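Local structure of putative phosphohistidine phosphatase SixA (Agrobacterium tumefaciens, 2RFL) at residues A125-E129 with D130-A134; A134-S138 with G139-S143. The protein probably acts as a phosphatase of the histidine phosphatase superfamily, perhaps removing phosphate from phosphohistidine in the manner of SixA. All coordinates share one frame; numbering follows the deposited sequence.

Contact 1 of 2, residues A125-E129 with D130-A134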
ATOM      1  N   ALA A 125     -13.225   0.820  -3.690  1.00 37.00           N
ATOM      2  CA  ALA A 125     -14.218   0.837  -2.595  1.00 37.54           C
ATOM      3  C   ALA A 125     -14.352   2.182  -1.940  1.00 37.19           C
ATOM      4  O   ALA A 125     -15.438   2.549  -1.527  1.00 37.30           O
ATOM      5  CB  ALA A 125     -13.857  -0.194  -1.544  1.00 37.78           C
HETATM    6  N   MSE A 126     -13.236   2.910  -1.873  1.00 37.43           N
HETATM    7  CA  MSE A 126     -13.109   4.180  -1.162  1.00 37.25           C
HETATM    8  C   MSE A 126     -13.372   5.431  -2.025  1.00 38.02           C
HETATM    9  O   MSE A 126     -13.932   6.380  -1.539  1.00 37.48           O
HETATM   10  CB  MSE A 126     -11.730   4.287  -0.501  1.00 36.24           C
HETATM   11  CG  MSE A 126     -11.312   3.167   0.442  1.00 36.32           C
HETATM   12 SE   MSE A 126      -9.362   3.263   0.961  0.84 43.52          SE
HETATM   13  CE  MSE A 126      -9.384   1.726   2.114  1.00 45.44           C
ATOM     14  N   ILE A 127     -12.920   5.447  -3.279  1.00 39.90           N
ATOM     15  CA  ILE A 127     -13.039   6.631  -4.153  1.00 41.35           C
ATOM     16  C   ILE A 127     -13.932   6.405  -5.391  1.00 42.48           C
ATOM     17  O   ILE A 127     -14.284   7.359  -6.100  1.00 42.34           O
ATOM     18  CB  ILE A 127     -11.655   7.223  -4.598  1.00 42.11           C
ATOM     19  CG1 ILE A 127     -10.953   6.287  -5.594  1.00 43.68           C
ATOM     20  CG2 ILE A 127     -10.721   7.571  -3.390  1.00 40.64           C
ATOM     21  CD1 ILE A 127      -9.869   6.985  -6.383  1.00 44.86           C
ATOM     22  N   GLY A 128     -14.343   5.165  -5.613  1.00 42.95           N
ATOM     23  CA  GLY A 128     -15.299   4.841  -6.666  1.00 45.27           C
ATOM     24  C   GLY A 128     -14.600   4.504  -7.956  1.00 46.65           C
ATOM     25  O   GLY A 128     -13.473   4.912  -8.172  1.00 45.96           O
ATOM     26  N   GLU A 129     -15.266   3.747  -8.822  1.00 49.40           N
ATOM     27  CA  GLU A 129     -14.705   3.413 -10.144  1.00 51.13           C
ATOM     28  C   GLU A 129     -14.386   4.628 -11.071  1.00 51.10           C
ATOM     29  O   GLU A 129     -13.332   4.654 -11.697  1.00 50.64           O
ATOM     30  CB  GLU A 129     -15.563   2.383 -10.855  1.00 52.17           C
ATOM     31  CG  GLU A 129     -17.014   2.753 -10.978  1.00 56.25           C
ATOM     32  CD  GLU A 129     -17.677   2.072 -12.160  1.00 60.44           C
ATOM     33  OE1 GLU A 129     -18.345   1.041 -11.945  1.00 61.71           O
ATOM     34  OE2 GLU A 129     -17.519   2.564 -13.302  1.00 63.02           O
ATOM     35  N   ASP A 130     -15.265   5.633 -11.116  1.00 50.91           N
ATOM     36  CA  ASP A 130     -15.058   6.801 -11.981  1.00 51.00           C
ATOM     37  C   ASP A 130     -13.767   7.555 -11.682  1.00 50.58           C
ATOM     38  O   ASP A 130     -13.043   7.958 -12.602  1.00 49.47           O
ATOM     39  CB  ASP A 130     -16.244   7.765 -11.919  1.00 50.81           C
ATOM     40  CG  ASP A 130     -17.528   7.145 -12.417  1.00 49.75           C
ATOM     41  OD1 ASP A 130     -17.502   6.548 -13.501  1.00 48.55           O
ATOM     42  OD2 ASP A 130     -18.560   7.252 -11.722  1.00 46.26           O
ATOM     43  N   LEU A 131     -13.498   7.756 -10.395  1.00 50.19           N
ATOM     44  CA  LEU A 131     -12.283   8.443  -9.983  1.00 50.35           C
ATOM     45  C   LEU A 131     -11.053   7.587 -10.094  1.00 50.16           C
ATOM     46  O   LEU A 131     -10.035   8.045 -10.607  1.00 49.68           O
ATOM     47  CB  LEU A 131     -12.424   9.063  -8.605  1.00 49.74           C
ATOM     48  CG  LEU A 131     -12.976  10.426  -8.921  1.00 50.36           C
ATOM     49  CD1 LEU A 131     -13.345  11.122  -7.641  1.00 47.69           C
ATOM     50  CD2 LEU A 131     -11.875  11.162  -9.767  1.00 51.78           C
ATOM     51  N   LEU A 132     -11.161   6.344  -9.640  1.00 50.31           N
ATOM     52  CA  LEU A 132     -10.168   5.338  -9.948  1.00 51.26           C
ATOM     53  C   LEU A 132      -9.709   5.444 -11.406  1.00 53.04           C
ATOM     54  O   LEU A 132      -8.532   5.674 -11.643  1.00 51.86           O
ATOM     55  CB  LEU A 132     -10.699   3.924  -9.661  1.00 51.16           C
ATOM     56  CG  LEU A 132      -9.746   2.754  -9.331  1.00 46.64           C
ATOM     57  CD1 LEU A 132      -8.524   2.678 -10.247  1.00 39.34           C
ATOM     58  CD2 LEU A 132      -9.350   2.843  -7.897  1.00 41.43           C
ATOM     59  N   HIS A 133     -10.639   5.288 -12.356  1.00 55.60           N
ATOM     60  CA  HIS A 133     -10.368   5.452 -13.799  1.00 58.80           C
ATOM     61  C   HIS A 133      -9.610   6.739 -14.192  1.00 59.35           C
ATOM     62  O   HIS A 133      -8.588   6.668 -14.874  1.00 59.47           O
ATOM     63  CB  HIS A 133     -11.666   5.351 -14.601  1.00 60.12           C
ATOM     64  CG  HIS A 133     -11.723   4.180 -15.536  1.00 64.18           C
ATOM     65  ND1 HIS A 133     -11.720   2.871 -15.103  1.00 67.47           N
ATOM     66  CD2 HIS A 133     -11.817   4.124 -16.888  1.00 68.01           C
ATOM     67  CE1 HIS A 133     -11.787   2.061 -16.148  1.00 69.03           C
ATOM     68  NE2 HIS A 133     -11.854   2.797 -17.242  1.00 68.72           N
ATOM     69  N   ALA A 134     -10.117   7.898 -13.755  1.00 59.89           N
ATOM     70  CA  ALA A 134      -9.512   9.213 -14.011  1.00 60.14           C
ATOM     71  C   ALA A 134      -8.101   9.355 -13.442  1.00 60.05           C
ATOM     72  O   ALA A 134      -7.289  10.129 -13.948  1.00 60.20           O
ATOM     73  CB  ALA A 134     -10.394  10.306 -13.468  1.00 59.85           C
TER
HETATM   74  O   HOH W   1     -15.594   7.648  -8.615  1.00 50.40           O

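Contact 2 of 2, residues A134-S138 with G139-S143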
ATOM      1  N   ALA A 134     -10.117   7.898 -13.755  1.00 59.89           N
ATOM      2  CA  ALA A 134      -9.512   9.213 -14.011  1.00 60.14           C
ATOM      3  C   ALA A 134      -8.101   9.355 -13.442  1.00 60.05           C
ATOM      4  O   ALA A 134      -7.289  10.129 -13.948  1.00 60.20           O
ATOM      5  CB  ALA A 134     -10.394  10.306 -13.468  1.00 59.85           C
ATOM      6  N   ALA A 135      -7.814   8.610 -12.379  1.00 59.96           N
ATOM      7  CA  ALA A 135      -6.529   8.691 -11.716  1.00 59.15           C
ATOM      8  C   ALA A 135      -5.579   7.679 -12.337  1.00 58.95           C
ATOM      9  O   ALA A 135      -4.404   7.965 -12.599  1.00 58.94           O
ATOM     10  CB  ALA A 135      -6.688   8.449 -10.230  1.00 59.06           C
ATOM     11  N   LEU A 136      -6.108   6.492 -12.591  1.00 58.53           N
ATOM     12  CA  LEU A 136      -5.328   5.391 -13.124  1.00 57.89           C
ATOM     13  C   LEU A 136      -6.016   4.811 -14.353  1.00 58.80           C
ATOM     14  O   LEU A 136      -6.911   3.979 -14.215  1.00 58.82           O
ATOM     15  CB  LEU A 136      -5.155   4.326 -12.054  1.00 56.52           C
ATOM     16  CG  LEU A 136      -4.626   4.812 -10.710  1.00 54.15           C
ATOM     17  CD1 LEU A 136      -4.823   3.707  -9.673  1.00 57.40           C
ATOM     18  CD2 LEU A 136      -3.173   5.222 -10.763  1.00 49.93           C
ATOM     19  N   PRO A 137      -5.632   5.281 -15.559  1.00 59.70           N
ATOM     20  CA  PRO A 137      -6.135   4.669 -16.800  1.00 60.41           C
ATOM     21  C   PRO A 137      -5.734   3.186 -16.948  1.00 60.05           C
ATOM     22  O   PRO A 137      -6.529   2.372 -17.400  1.00 59.86           O
ATOM     23  CB  PRO A 137      -5.493   5.524 -17.898  1.00 61.15           C
ATOM     24  CG  PRO A 137      -5.076   6.803 -17.216  1.00 61.09           C
ATOM     25  CD  PRO A 137      -4.743   6.429 -15.822  1.00 59.76           C
ATOM     26  N   SER A 138      -4.523   2.839 -16.522  1.00 59.52           N
ATOM     27  CA  SER A 138      -4.033   1.468 -16.650  1.00 58.75           C
ATOM     28  C   SER A 138      -3.949   0.677 -15.338  1.00 56.95           C
ATOM     29  O   SER A 138      -3.236  -0.322 -15.254  1.00 56.97           O
ATOM     30  CB  SER A 138      -2.698   1.456 -17.396  1.00 59.35           C
ATOM     31  OG  SER A 138      -1.827   2.430 -16.870  1.00 58.11           O
ATOM     32  N   GLY A 139      -4.683   1.106 -14.320  1.00 54.86           N
ATOM     33  CA  GLY A 139      -4.765   0.343 -13.080  1.00 52.63           C
ATOM     34  C   GLY A 139      -3.735   0.713 -12.030  1.00 50.46           C
ATOM     35  O   GLY A 139      -2.994   1.674 -12.206  1.00 50.99           O
ATOM     36  N   PHE A 140      -3.688  -0.069 -10.951  1.00 47.76           N
ATOM     37  CA  PHE A 140      -2.897   0.235  -9.746  1.00 44.76           C
ATOM     38  C   PHE A 140      -1.513  -0.447  -9.855  1.00 44.00           C
ATOM     39  O   PHE A 140      -1.390  -1.674  -9.651  1.00 43.62           O
ATOM     40  CB  PHE A 140      -3.685  -0.242  -8.520  1.00 43.53           C
ATOM     41  CG  PHE A 140      -3.258   0.355  -7.219  1.00 40.00           C
ATOM     42  CD1 PHE A 140      -1.929   0.307  -6.797  1.00 38.52           C
ATOM     43  CD2 PHE A 140      -4.208   0.921  -6.371  1.00 37.69           C
ATOM     44  CE1 PHE A 140      -1.517   0.833  -5.568  1.00 35.24           C
ATOM     45  CE2 PHE A 140      -3.821   1.456  -5.136  1.00 37.24           C
ATOM     46  CZ  PHE A 140      -2.445   1.406  -4.740  1.00 36.69           C
ATOM     47  N   PRO A 141      -0.474   0.343 -10.207  1.00 42.70           N
ATOM     48  CA  PRO A 141       0.862  -0.159 -10.509  1.00 41.99           C
ATOM     49  C   PRO A 141       1.678  -0.633  -9.273  1.00 41.36           C
ATOM     50  O   PRO A 141       1.293  -0.371  -8.121  1.00 39.75           O
ATOM     51  CB  PRO A 141       1.528   1.056 -11.186  1.00 42.76           C
ATOM     52  CG  PRO A 141       0.854   2.262 -10.568  1.00 41.84           C
ATOM     53  CD  PRO A 141      -0.556   1.821 -10.316  1.00 42.83           C
ATOM     54  N   THR A 142       2.787  -1.329  -9.533  1.00 41.05           N
ATOM     55  CA  THR A 142       3.679  -1.802  -8.483  1.00 40.78           C
ATOM     56  C   THR A 142       4.417  -0.668  -7.828  1.00 39.89           C
ATOM     57  O   THR A 142       4.932   0.207  -8.498  1.00 40.76           O
ATOM     58  CB  THR A 142       4.758  -2.778  -8.984  1.00 41.51           C
ATOM     59  OG1 THR A 142       5.527  -2.172 -10.041  1.00 40.55           O
ATOM     60  CG2 THR A 142       4.139  -4.109  -9.395  1.00 41.38           C
ATOM     61  N   SER A 143       4.516  -0.723  -6.513  1.00 38.82           N
ATOM     62  CA  SER A 143       4.997   0.416  -5.679  1.00 37.97           C
ATOM     63  C   SER A 143       4.276   1.737  -5.904  1.00 36.56           C
ATOM     64  O   SER A 143       4.870   2.795  -5.673  1.00 34.68           O
ATOM     65  CB  SER A 143       6.503   0.624  -5.742  1.00 38.14           C
ATOM     66  OG  SER A 143       6.849   1.418  -4.618  1.00 39.76           O
TER

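Contact 1 of 2, residues A125-E129 with D130-A134
D130 meets E129 at the start of helix 129-135: the two carboxylates come no nearer than E129 OE2 to D130 OD1, 4.0 Å, with their planes 53° apart. Both side chains lie at the surface, and acids suit the first turn of a helix, whose dipole probably favours negative charge. The next residue, L131, turns its backbone N to a water, 2.8 Å away, which in turn donates to I127 O at 2.9 Å. CB of L131 lies 4.0 Å from CD1 of I127. A chi1 of 71° sets I127 CG1 between the backbone N and the carbonyl carbon, and the extended chi2 carries CD1 on to 3.6 Å from L132 N. L132 N itself donates to G128 O over 3.1 Å, at 160° at the hydrogen, and begins the helical bonding. The buried L132 side chain also packs on L123 and E124 of helix 118-127, with CD2 just touching I127 CD1. H133 N repeats the bond one residue on, 2.8 Å from E129 O and almost straight. G128, whose positive phi suits glycine, follows helix 118-127 and is the N-cap of helix 129-135: a single-glycine turn between consecutive helices, beside L148 of strand 145-149, on which I127 packs.

Contact 2 of 2, residues A134-S138 with G139-S143
L136 folds back over the peptide of G139, and van der Waals packing carries most of this turn. Its CB lies 3.4 Å from G139 O, and the rest of the side chain follows the same carbonyl, with CD1 at 3.7 Å from G139 O. The two methyls then part company. CD1 comes within 4.0 Å of F140 CA and 4.3 Å of F140 CB, meeting the root of the phenylalanine and approaching its ring obliquely, while CD2 touches the proline ring at P141 CD, also 4.3 Å away. With chi1 at -52°, CG stands beside the backbone N of L136; the extended chi2 sends CD1 to F140, while CD2 branches off to P141. A leucine suits this place because its two methyls can serve two apolar residues at once.

Backbone shape supplies the second element. L136 is the first residue after the helix to abandon helical angles. G139 has a positive phi of 91°, at which a side chain would be jammed against the carbonyl of S138; glycine avoids this.

The carbonyl of F140 accepts hydrogen bonds from R15 and N116, and S143 is bonded through its backbone to H16. R15 and H16 form the Arg-His pair typical of the histidine phosphatase motif, so this loop probably lies beside the active site. The turn leads from helix 129-135 towards strand 145-149. L136 also packs on L123 of helix 118-127, where F140 joins it while meeting L13 of strand 10-15 and stacking edge-to-face with F166 of strand 162-167.

In the fold
Contacts 1 and 2 are consecutive, sharing A134, and follow helix 129-135 from its entry to its exit; their centres lie about 11 Å apart. Both are surface contacts, each with one buried residue among those that touch: L132 in contact 1 and F140 in contact 2. Their chemistry differs with position. Where the helix starts, main-chain hydrogen bonds and a bridging water organise the corner, with acids outside; past its end, apolar packing of a leucine accompanies a loop that has left helical geometry. A glycine with positive phi serves each bend. Both contacts pack on helix 118-127 through L123; contact 1 meets the sheet at L148 of strand 145-149, while contact 2 leads to strand 10-15.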